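Local coordinates for desmoplakin (Homo sapiens, PDB 3R6N), which probably helps link desmosomes to intermediate filaments in cell adhesion, this fragment of its plakin domain forming a rigid rod of spectrin repeats, at residues A208-Q219 with L345-I356. Sequence-based numbering, arbitrary orientation.
Sequences AQSTEAYLKGLQ and LSCKIEQYYEAI
Glu212 OE2 lies between Lys348 CD, at 3.3 Å, and Leu345 CD1, at 3.9 Å, on one flank of the interface. Neither contact is a polar bond. Segments 208-219 and 345-356 run in nearly the same direction, their axes 26° apart. The charges themselves stay apart, since the lysine chain bends at both of its last two torsions (chi3 -74°, chi4 -69°) and NZ ends 5.5 Å from Glu212 OE2. The attraction is therefore probably only a loose one.

Beside this pair the packing is apolar. Leu215 is a knob in a hole made by Ile349, Tyr352, Tyr353 and Ile356. Its CD1 reaches Ile349 CG2 at 3.9 Å, the two side chains crossing at about a right angle. Ile349 returns the fit as a knob among Ala208, Thr211, Glu212 and Leu215. With CG1 anti to its carbonyl carbon, its CD1 extends to Ala208 CB, 3.7 Å away. Ala208 CB also touches Leu345 CD2, at 3.6 Å. Farther along, Ile356 CD1 presses on Leu218 CB at 3.5 Å.

Tyr352 lies on the same flank as Glu212. The extended chain of Lys216 runs obliquely along its CD2 and CE2 side toward OH, with CG 3.4 Å from Tyr352 CE2. At the far end, Gln219 NE2 rests against Ala355 CB.

Helix 234-265 completes the bundle: Leu261 meets Ile349, and Tyr254 meets Leu218. Such a three-helix bundle is consistent with a spectrin repeat. Interlocked aliphatic side chains and the Tyr352 ring, without polar bonds between the segments, imply that shape and hydrophobic burial hold the pair.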
# COMPACT_ATOMS: atom_id res chain seq x y z
N ALA A 208 -3.47 -17.91 -1.19
CA ALA A 208 -2.43 -18.90 -1.49
C ALA A 208 -2.48 -20.09 -0.55
O ALA A 208 -2.53 -21.24 -0.99
CB ALA A 208 -1.06 -18.25 -1.46
N GLN A 209 -2.47 -19.83 0.76
CA GLN A 209 -2.55 -20.89 1.76
C GLN A 209 -3.81 -21.72 1.58
O GLN A 209 -3.88 -22.87 2.00
CB GLN A 209 -2.50 -20.30 3.17
CG GLN A 209 -1.20 -19.57 3.49
CD GLN A 209 -1.30 -18.71 4.74
OE1 GLN A 209 -2.36 -18.61 5.36
NE2 GLN A 209 -0.19 -18.09 5.12
N SER A 210 -4.82 -21.12 0.95
CA SER A 210 -6.09 -21.78 0.70
C SER A 210 -6.06 -22.58 -0.61
O SER A 210 -6.79 -23.55 -0.77
CB SER A 210 -7.23 -20.76 0.66
OG SER A 210 -8.47 -21.39 0.44
N THR A 211 -5.21 -22.16 -1.54
CA THR A 211 -5.02 -22.87 -2.79
C THR A 211 -4.04 -24.02 -2.57
O THR A 211 -4.22 -25.12 -3.11
CB THR A 211 -4.50 -21.94 -3.91
OG1 THR A 211 -5.53 -21.01 -4.28
CG2 THR A 211 -4.10 -22.74 -5.14
N GLU A 212 -3.01 -23.77 -1.78
CA GLU A 212 -2.03 -24.79 -1.44
C GLU A 212 -2.70 -25.95 -0.71
O GLU A 212 -2.36 -27.11 -0.92
CB GLU A 212 -0.92 -24.19 -0.56
CG GLU A 212 0.20 -25.16 -0.21
CD GLU A 212 0.94 -24.76 1.05
OE1 GLU A 212 0.27 -24.30 2.01
OE2 GLU A 212 2.18 -24.89 1.09
N ALA A 213 -3.65 -25.62 0.16
CA ALA A 213 -4.37 -26.63 0.92
C ALA A 213 -5.27 -27.44 -0.00
O ALA A 213 -5.59 -28.60 0.27
CB ALA A 213 -5.19 -25.98 2.02
N TYR A 214 -5.67 -26.83 -1.11
CA TYR A 214 -6.56 -27.47 -2.07
C TYR A 214 -5.81 -28.45 -2.96
O TYR A 214 -6.16 -29.63 -3.03
CB TYR A 214 -7.24 -26.40 -2.94
CG TYR A 214 -8.42 -26.90 -3.74
CD1 TYR A 214 -8.43 -28.17 -4.30
CD2 TYR A 214 -9.54 -26.09 -3.94
CE1 TYR A 214 -9.50 -28.62 -5.03
CE2 TYR A 214 -10.62 -26.54 -4.67
CZ TYR A 214 -10.60 -27.81 -5.21
OH TYR A 214 -11.68 -28.26 -5.94
N LEU A 215 -4.77 -27.97 -3.63
CA LEU A 215 -4.02 -28.78 -4.59
C LEU A 215 -3.24 -29.89 -3.91
O LEU A 215 -2.80 -30.83 -4.56
CB LEU A 215 -3.09 -27.89 -5.41
CG LEU A 215 -3.72 -26.63 -5.99
CD1 LEU A 215 -2.72 -25.88 -6.85
CD2 LEU A 215 -4.97 -26.97 -6.78
N LYS A 216 -3.05 -29.79 -2.60
CA LYS A 216 -2.37 -30.83 -1.87
C LYS A 216 -3.38 -31.89 -1.45
O LYS A 216 -3.10 -33.09 -1.49
CB LYS A 216 -1.65 -30.26 -0.64
CG LYS A 216 -0.67 -31.22 0.01
CD LYS A 216 0.18 -30.53 1.07
CE LYS A 216 1.21 -31.47 1.66
NZ LYS A 216 1.97 -30.84 2.77
N GLY A 217 -4.57 -31.44 -1.07
CA GLY A 217 -5.64 -32.33 -0.67
C GLY A 217 -6.41 -32.86 -1.86
O GLY A 217 -7.36 -33.64 -1.71
N LEU A 218 -6.00 -32.45 -3.06
CA LEU A 218 -6.63 -32.92 -4.29
C LEU A 218 -5.78 -34.05 -4.87
O LEU A 218 -6.30 -34.94 -5.54
CB LEU A 218 -6.75 -31.77 -5.30
CG LEU A 218 -7.71 -31.99 -6.47
CD1 LEU A 218 -9.11 -32.29 -5.96
CD2 LEU A 218 -7.72 -30.77 -7.38
N GLN A 219 -4.49 -34.00 -4.59
CA GLN A 219 -3.57 -35.04 -5.03
C GLN A 219 -3.94 -36.38 -4.40
O GLN A 219 -3.65 -37.44 -4.96
CB GLN A 219 -2.13 -34.67 -4.66
CG GLN A 219 -1.10 -35.74 -4.96
CD GLN A 219 0.32 -35.26 -4.75
OE1 GLN A 219 1.22 -36.06 -4.45
NE2 GLN A 219 0.54 -33.96 -4.91
N LEU A 345 6.32 -19.56 -1.82
CA LEU A 345 4.99 -20.15 -1.72
C LEU A 345 4.35 -20.34 -3.09
O LEU A 345 3.71 -21.37 -3.35
CB LEU A 345 4.08 -19.28 -0.83
CG LEU A 345 2.68 -19.82 -0.57
CD1 LEU A 345 2.73 -21.25 -0.07
CD2 LEU A 345 1.95 -18.94 0.43
N SER A 346 4.53 -19.37 -3.98
CA SER A 346 3.98 -19.48 -5.33
C SER A 346 4.69 -20.59 -6.09
O SER A 346 4.10 -21.23 -6.96
CB SER A 346 4.10 -18.15 -6.08
OG SER A 346 5.41 -17.95 -6.58
N CYS A 347 5.96 -20.81 -5.77
CA CYS A 347 6.72 -21.87 -6.41
C CYS A 347 6.21 -23.22 -5.92
O CYS A 347 6.04 -24.16 -6.70
CB CYS A 347 8.21 -21.72 -6.09
SG CYS A 347 9.26 -23.02 -6.79
N LYS A 348 5.95 -23.31 -4.62
CA LYS A 348 5.46 -24.54 -4.02
C LYS A 348 4.11 -24.90 -4.61
O LYS A 348 3.92 -25.99 -5.16
CB LYS A 348 5.35 -24.37 -2.50
CG LYS A 348 4.98 -25.64 -1.75
CD LYS A 348 5.15 -25.47 -0.24
CE LYS A 348 6.62 -25.47 0.17
NZ LYS A 348 7.25 -26.81 -0.01
N ILE A 349 3.16 -23.97 -4.52
CA ILE A 349 1.82 -24.18 -5.06
C ILE A 349 1.86 -24.63 -6.52
O ILE A 349 1.03 -25.42 -6.95
CB ILE A 349 0.98 -22.90 -4.96
CG1 ILE A 349 0.73 -22.54 -3.50
CG2 ILE A 349 -0.34 -23.07 -5.70
CD1 ILE A 349 -0.09 -21.28 -3.32
N GLU A 350 2.84 -24.13 -7.26
CA GLU A 350 2.95 -24.46 -8.68
C GLU A 350 3.35 -25.92 -8.87
O GLU A 350 2.91 -26.57 -9.81
CB GLU A 350 3.96 -23.54 -9.37
CG GLU A 350 3.74 -23.40 -10.87
CD GLU A 350 4.67 -22.38 -11.50
OE1 GLU A 350 5.89 -22.45 -11.25
OE2 GLU A 350 4.17 -21.50 -12.24
N GLN A 351 4.17 -26.42 -7.95
CA GLN A 351 4.65 -27.80 -8.02
C GLN A 351 3.58 -28.81 -7.61
O GLN A 351 3.66 -29.98 -7.97
CB GLN A 351 5.91 -27.97 -7.17
CG GLN A 351 7.15 -27.34 -7.77
CD GLN A 351 8.27 -27.19 -6.76
OE1 GLN A 351 8.04 -26.84 -5.60
NE2 GLN A 351 9.50 -27.44 -7.19
N TYR A 352 2.59 -28.35 -6.85
CA TYR A 352 1.45 -29.20 -6.50
C TYR A 352 0.52 -29.34 -7.70
O TYR A 352 0.05 -30.43 -7.99
CB TYR A 352 0.69 -28.64 -5.29
CG TYR A 352 1.38 -28.87 -3.97
CD1 TYR A 352 2.18 -27.90 -3.39
CD2 TYR A 352 1.24 -30.08 -3.30
CE1 TYR A 352 2.81 -28.11 -2.18
CE2 TYR A 352 1.87 -30.30 -2.09
CZ TYR A 352 2.66 -29.32 -1.54
OH TYR A 352 3.28 -29.53 -0.33
N TYR A 353 0.27 -28.23 -8.39
CA TYR A 353 -0.50 -28.27 -9.62
C TYR A 353 0.13 -29.25 -10.60
O TYR A 353 -0.56 -30.06 -11.21
CB TYR A 353 -0.60 -26.88 -10.25
CG TYR A 353 -1.00 -26.91 -11.70
CD1 TYR A 353 -2.33 -26.73 -12.08
CD2 TYR A 353 -0.06 -27.14 -12.70
CE1 TYR A 353 -2.70 -26.76 -13.41
CE2 TYR A 353 -0.42 -27.18 -14.03
CZ TYR A 353 -1.74 -26.99 -14.38
OH TYR A 353 -2.09 -27.04 -15.72
N GLU A 354 1.45 -29.17 -10.75
CA GLU A 354 2.18 -30.05 -11.67
C GLU A 354 2.13 -31.51 -11.23
O GLU A 354 2.11 -32.41 -12.06
CB GLU A 354 3.64 -29.60 -11.77
CG GLU A 354 3.85 -28.21 -12.35
CD GLU A 354 3.66 -28.16 -13.85
OE1 GLU A 354 3.34 -29.21 -14.45
OE2 GLU A 354 3.85 -27.07 -14.43
N ALA A 355 2.11 -31.73 -9.92
CA ALA A 355 2.02 -33.08 -9.37
C ALA A 355 0.67 -33.68 -9.73
O ALA A 355 0.58 -34.83 -10.16
CB ALA A 355 2.21 -33.05 -7.87
N ILE A 356 -0.39 -32.91 -9.53
CA ILE A 356 -1.73 -33.33 -9.91
C ILE A 356 -1.78 -33.64 -11.40
O ILE A 356 -2.25 -34.70 -11.81
CB ILE A 356 -2.78 -32.26 -9.58
CG1 ILE A 356 -3.10 -32.27 -8.09
CG2 ILE A 356 -4.05 -32.50 -10.38
CD1 ILE A 356 -4.18 -31.30 -7.69